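Local coordinates for protein putative alpha-galactosidase (Bacteroides fragilis, PDB 4NZJ) that probably hydrolyses terminal, non-reducing alpha-D-galactose residues from alpha-galactosides as a member of glycosyl hydrolase family 27, at residues A392-S395 / Y401-W404; C339-Y344 / L372-D377. All coordinates share one frame; numbering follows the deposited sequence.

Overall arrangement
Two neighbouring parts of the fold are sampled, in series along the chain: both segments of contact 2 precede those of contact 1 in the sequence. Contact 2 (339-344 with 372-377) lies in the alpha-galactosidase A region, whose eight parallel strands and surrounding helices form a TIM barrel, and pairs the start of helix 341-353 with the end of helix 369-375. Contact 1 (392-395 with 401-404) is the first hairpin of the C-terminal beta domain. Their centres are 20 Å apart and their nearest atoms about 12 Å, so they do not touch. Helix 341-353 links them: it begins in contact 2, while Leu350 and Met353 farther along touch Trp404 of contact 1.

Contact 1: A392-S395 / Y401-W404; sequences AERS and YDIW
Trp404 and Arg394 bury the most surface here, and they meet as a non-hydrogen-bonded antiparallel pair with their CA atoms 4.2 Å apart. Arg394 CB sits 3.6 Å from the centroid of the six-membered ring of Trp404, only 4° off the ring normal, which identifies a CH-pi contact over the face. With CG anti to the backbone N (chi1 -176°), the arginine chain runs on across the indole toward Asp402, and Arg394 CD comes 3.7 Å from Trp404 CZ2. Ala392 approaches the same indole differently, its O lying in the ring plane at the edge, 3.7 Å from Trp404 CE3. At the pyrrole end of the indole, Trp404 NE1 donates to Asp402 OD2 over 3.0 Å, a bond that helps fix the rotation of the ring. A water joins Arg394 NH1 to this OD2, whereas the direct salt bridges lead elsewhere: Arg394 to Glu301 and Asp402 to Arg420. Between the backbones, Ser395 N gives Ile403 O a weak hydrogen bond, bent to 121°, and Trp404 CA approaches Glu393 O at 3.2 Å in a CA-H...O contact. Cross-strand pairing of this kind is characteristic of an antiparallel beta hairpin, here at the edge of the C-terminal beta-sandwich domain's six-stranded sheet.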
# COMPACT_ATOMS: atom_id res chain seq x y z
N ALA A 392 -1.54 -12.49 -6.55
CA ALA A 392 -2.23 -13.23 -7.61
C ALA A 392 -1.26 -13.73 -8.67
O ALA A 392 -0.33 -13.01 -9.05
CB ALA A 392 -3.29 -12.37 -8.26
N GLU A 393 -1.50 -14.94 -9.15
CA GLU A 393 -0.79 -15.47 -10.30
C GLU A 393 -1.57 -15.11 -11.55
O GLU A 393 -2.81 -15.13 -11.54
CB GLU A 393 -0.69 -16.99 -10.20
CG GLU A 393 0.28 -17.49 -9.14
CD GLU A 393 0.23 -18.99 -8.99
OE1 GLU A 393 -0.73 -19.50 -8.39
OE2 GLU A 393 1.16 -19.67 -9.47
N ARG A 394 -0.86 -14.80 -12.62
CA ARG A 394 -1.50 -14.64 -13.92
C ARG A 394 -1.54 -16.01 -14.56
O ARG A 394 -0.59 -16.43 -15.24
CB ARG A 394 -0.77 -13.61 -14.79
CG ARG A 394 -1.48 -13.36 -16.11
CD ARG A 394 -0.78 -12.30 -16.94
NE ARG A 394 0.57 -12.70 -17.30
CZ ARG A 394 1.48 -11.90 -17.86
NH1 ARG A 394 1.19 -10.64 -18.13
NH2 ARG A 394 2.68 -12.37 -18.15
N SER A 395 -2.63 -16.73 -14.31
CA SER A 395 -2.78 -18.11 -14.73
C SER A 395 -2.88 -18.26 -16.24
O SER A 395 -2.45 -19.27 -16.80
CB SER A 395 -4.01 -18.73 -14.07
OG SER A 395 -3.90 -18.68 -12.66
N TYR A 401 -6.70 -11.01 -23.31
CA TYR A 401 -7.05 -10.90 -21.90
C TYR A 401 -6.21 -11.78 -20.98
O TYR A 401 -5.65 -12.80 -21.40
CB TYR A 401 -8.55 -11.18 -21.70
CG TYR A 401 -8.99 -12.61 -21.99
CD1 TYR A 401 -8.85 -13.61 -21.03
CD2 TYR A 401 -9.57 -12.94 -23.20
CE1 TYR A 401 -9.26 -14.90 -21.28
CE2 TYR A 401 -9.99 -14.24 -23.46
CZ TYR A 401 -9.83 -15.21 -22.50
OH TYR A 401 -10.24 -16.50 -22.74
N ASP A 402 -6.13 -11.35 -19.72
CA ASP A 402 -5.50 -12.11 -18.66
C ASP A 402 -6.56 -12.68 -17.74
O ASP A 402 -7.62 -12.07 -17.54
CB ASP A 402 -4.67 -11.22 -17.74
CG ASP A 402 -3.48 -10.57 -18.40
OD1 ASP A 402 -3.08 -10.98 -19.51
OD2 ASP A 402 -2.94 -9.64 -17.75
N ILE A 403 -6.24 -13.82 -17.14
CA ILE A 403 -6.96 -14.33 -15.97
C ILE A 403 -5.97 -14.39 -14.82
O ILE A 403 -4.98 -15.12 -14.90
CB ILE A 403 -7.52 -15.75 -16.21
CG1 ILE A 403 -8.49 -15.77 -17.39
CG2 ILE A 403 -8.21 -16.27 -14.95
CD1 ILE A 403 -9.67 -14.84 -17.22
N TRP A 404 -6.22 -13.61 -13.77
CA TRP A 404 -5.39 -13.59 -12.57
C TRP A 404 -6.16 -14.26 -11.45
O TRP A 404 -7.37 -14.07 -11.33
CB TRP A 404 -5.05 -12.17 -12.16
CG TRP A 404 -4.19 -11.41 -13.11
CD1 TRP A 404 -4.56 -10.85 -14.29
CD2 TRP A 404 -2.81 -11.06 -12.91
NE1 TRP A 404 -3.49 -10.19 -14.87
CE2 TRP A 404 -2.41 -10.30 -14.03
CE3 TRP A 404 -1.88 -11.32 -11.90
CZ2 TRP A 404 -1.11 -9.81 -14.18
CZ3 TRP A 404 -0.58 -10.83 -12.05
CH2 TRP A 404 -0.21 -10.08 -13.18
O HOH W 1 -0.44 -8.73 -17.76

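Contact 2: C339-Y344 / L372-D377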
# COMPACT_ATOMS: atom_id res chain seq x y z
N CYS A 339 -4.34 8.27 -18.63
CA CYS A 339 -5.11 7.07 -18.98
C CYS A 339 -6.61 7.34 -18.88
O CYS A 339 -7.04 8.36 -18.35
CB CYS A 339 -4.73 5.92 -18.05
SG CYS A 339 -2.96 5.54 -18.03
N THR A 340 -7.40 6.41 -19.38
CA THR A 340 -8.86 6.50 -19.27
C THR A 340 -9.31 6.04 -17.89
O THR A 340 -8.55 5.40 -17.15
CB THR A 340 -9.57 5.65 -20.33
OG1 THR A 340 -9.45 4.26 -20.01
CG2 THR A 340 -9.01 5.91 -21.73
N GLN A 341 -10.56 6.36 -17.54
CA GLN A 341 -11.13 5.96 -16.25
C GLN A 341 -11.08 4.44 -16.10
O GLN A 341 -10.70 3.93 -15.05
CB GLN A 341 -12.58 6.47 -16.13
CG GLN A 341 -13.36 5.98 -14.91
CD GLN A 341 -12.97 6.67 -13.61
OE1 GLN A 341 -12.31 7.71 -13.61
NE2 GLN A 341 -13.40 6.09 -12.50
N GLU A 342 -11.48 3.73 -17.15
CA GLU A 342 -11.47 2.27 -17.09
C GLU A 342 -10.05 1.73 -16.92
O GLU A 342 -9.83 0.77 -16.17
CB GLU A 342 -12.10 1.66 -18.34
CG GLU A 342 -12.48 0.19 -18.16
CD GLU A 342 -13.69 0.03 -17.25
OE1 GLU A 342 -14.83 0.17 -17.75
OE2 GLU A 342 -13.52 -0.24 -16.04
N GLN A 343 -9.08 2.36 -17.59
CA GLN A 343 -7.69 1.95 -17.44
C GLN A 343 -7.20 2.15 -16.01
O GLN A 343 -6.57 1.28 -15.43
CB GLN A 343 -6.81 2.71 -18.43
CG GLN A 343 -6.91 2.16 -19.83
CD GLN A 343 -6.23 3.02 -20.86
OE1 GLN A 343 -5.94 4.20 -20.63
NE2 GLN A 343 -6.00 2.45 -22.04
N TYR A 344 -7.52 3.30 -15.43
CA TYR A 344 -7.20 3.54 -14.02
C TYR A 344 -7.86 2.53 -13.08
O TYR A 344 -7.24 2.08 -12.13
CB TYR A 344 -7.60 4.96 -13.61
CG TYR A 344 -6.70 6.05 -14.14
CD1 TYR A 344 -5.31 5.92 -14.13
CD2 TYR A 344 -7.24 7.24 -14.60
CE1 TYR A 344 -4.49 6.94 -14.60
CE2 TYR A 344 -6.44 8.27 -15.07
CZ TYR A 344 -5.06 8.11 -15.07
OH TYR A 344 -4.27 9.14 -15.54
N LEU A 372 -11.96 8.93 -6.53
CA LEU A 372 -12.20 8.36 -5.20
C LEU A 372 -13.03 7.08 -5.27
O LEU A 372 -12.83 6.18 -4.46
CB LEU A 372 -12.83 9.40 -4.27
CG LEU A 372 -11.80 10.43 -3.79
CD1 LEU A 372 -12.47 11.71 -3.35
CD2 LEU A 372 -10.95 9.88 -2.66
N LYS A 373 -13.92 6.97 -6.25
CA LYS A 373 -14.71 5.75 -6.42
C LYS A 373 -13.78 4.55 -6.64
O LYS A 373 -14.05 3.45 -6.15
CB LYS A 373 -15.71 5.88 -7.58
CG LYS A 373 -16.60 4.66 -7.79
CD LYS A 373 -17.55 4.87 -8.96
N ILE A 374 -12.70 4.77 -7.36
CA ILE A 374 -11.71 3.73 -7.60
C ILE A 374 -10.90 3.47 -6.33
O ILE A 374 -10.84 2.34 -5.84
CB ILE A 374 -10.77 4.09 -8.76
CG1 ILE A 374 -11.56 4.18 -10.07
CG2 ILE A 374 -9.64 3.07 -8.86
CD1 ILE A 374 -10.81 4.84 -11.21
N LEU A 375 -10.28 4.51 -5.78
CA LEU A 375 -9.34 4.35 -4.66
C LEU A 375 -9.99 3.86 -3.37
O LEU A 375 -9.31 3.32 -2.50
CB LEU A 375 -8.61 5.67 -4.41
CG LEU A 375 -7.68 6.14 -5.52
CD1 LEU A 375 -7.14 7.52 -5.17
CD2 LEU A 375 -6.53 5.16 -5.71
N LEU A 376 -11.31 4.05 -3.23
CA LEU A 376 -12.03 3.68 -2.01
C LEU A 376 -12.85 2.39 -2.17
O LEU A 376 -13.69 2.10 -1.32
CB LEU A 376 -12.95 4.81 -1.58
CG LEU A 376 -12.30 6.16 -1.31
CD1 LEU A 376 -13.37 7.17 -0.91
CD2 LEU A 376 -11.23 6.04 -0.25
N ASP A 377 -12.60 1.63 -3.22
CA ASP A 377 -13.39 0.42 -3.51
C ASP A 377 -13.20 -0.60 -2.39
O ASP A 377 -12.11 -1.16 -2.26
CB ASP A 377 -12.96 -0.16 -4.86
CG ASP A 377 -13.86 -1.27 -5.33
OD1 ASP A 377 -14.04 -2.25 -4.58
OD2 ASP A 377 -14.37 -1.16 -6.47
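Ile374 carries the 372-377 side of this contact, reaching Gln341 and Tyr344 from helix 369-375. Two residues earlier, Leu372 O accepts from Leu376 N, an i to i+4 bond that closes the last turn of the helix. At Ile374, CG1 stands beside the backbone N, anti to the carbonyl carbon (chi1 -64°), and carries CD1 toward the facing helix. There Ile374 CD1 packs 4.0 Å from Tyr344 CB, the apolar pair on which the contact rests. The side chains of Gln341 and Ile374 run antiparallel alongside each other. Gln341 NE2 donates to the backbone O of Ser370, on helix 369-375, and the amide group tethered in this way lies against Ile374 CD1. These two helices belong to the alpha-galactosidase A region, on either side in sequence of strand 358-360 of the TIM barrel. Helix 341-353 itself starts with a capping box: Gln343 N donates to Thr340 OG1 at 3.1 Å, and Thr340 N to Gln343 OE1 at 2.9 Å. Leu375 packs on Phe348 farther along that helix. Leu376 then leaves helical backbone angles, and Asp377 N-caps the next helix, its OD1 accepting from Leu380 N.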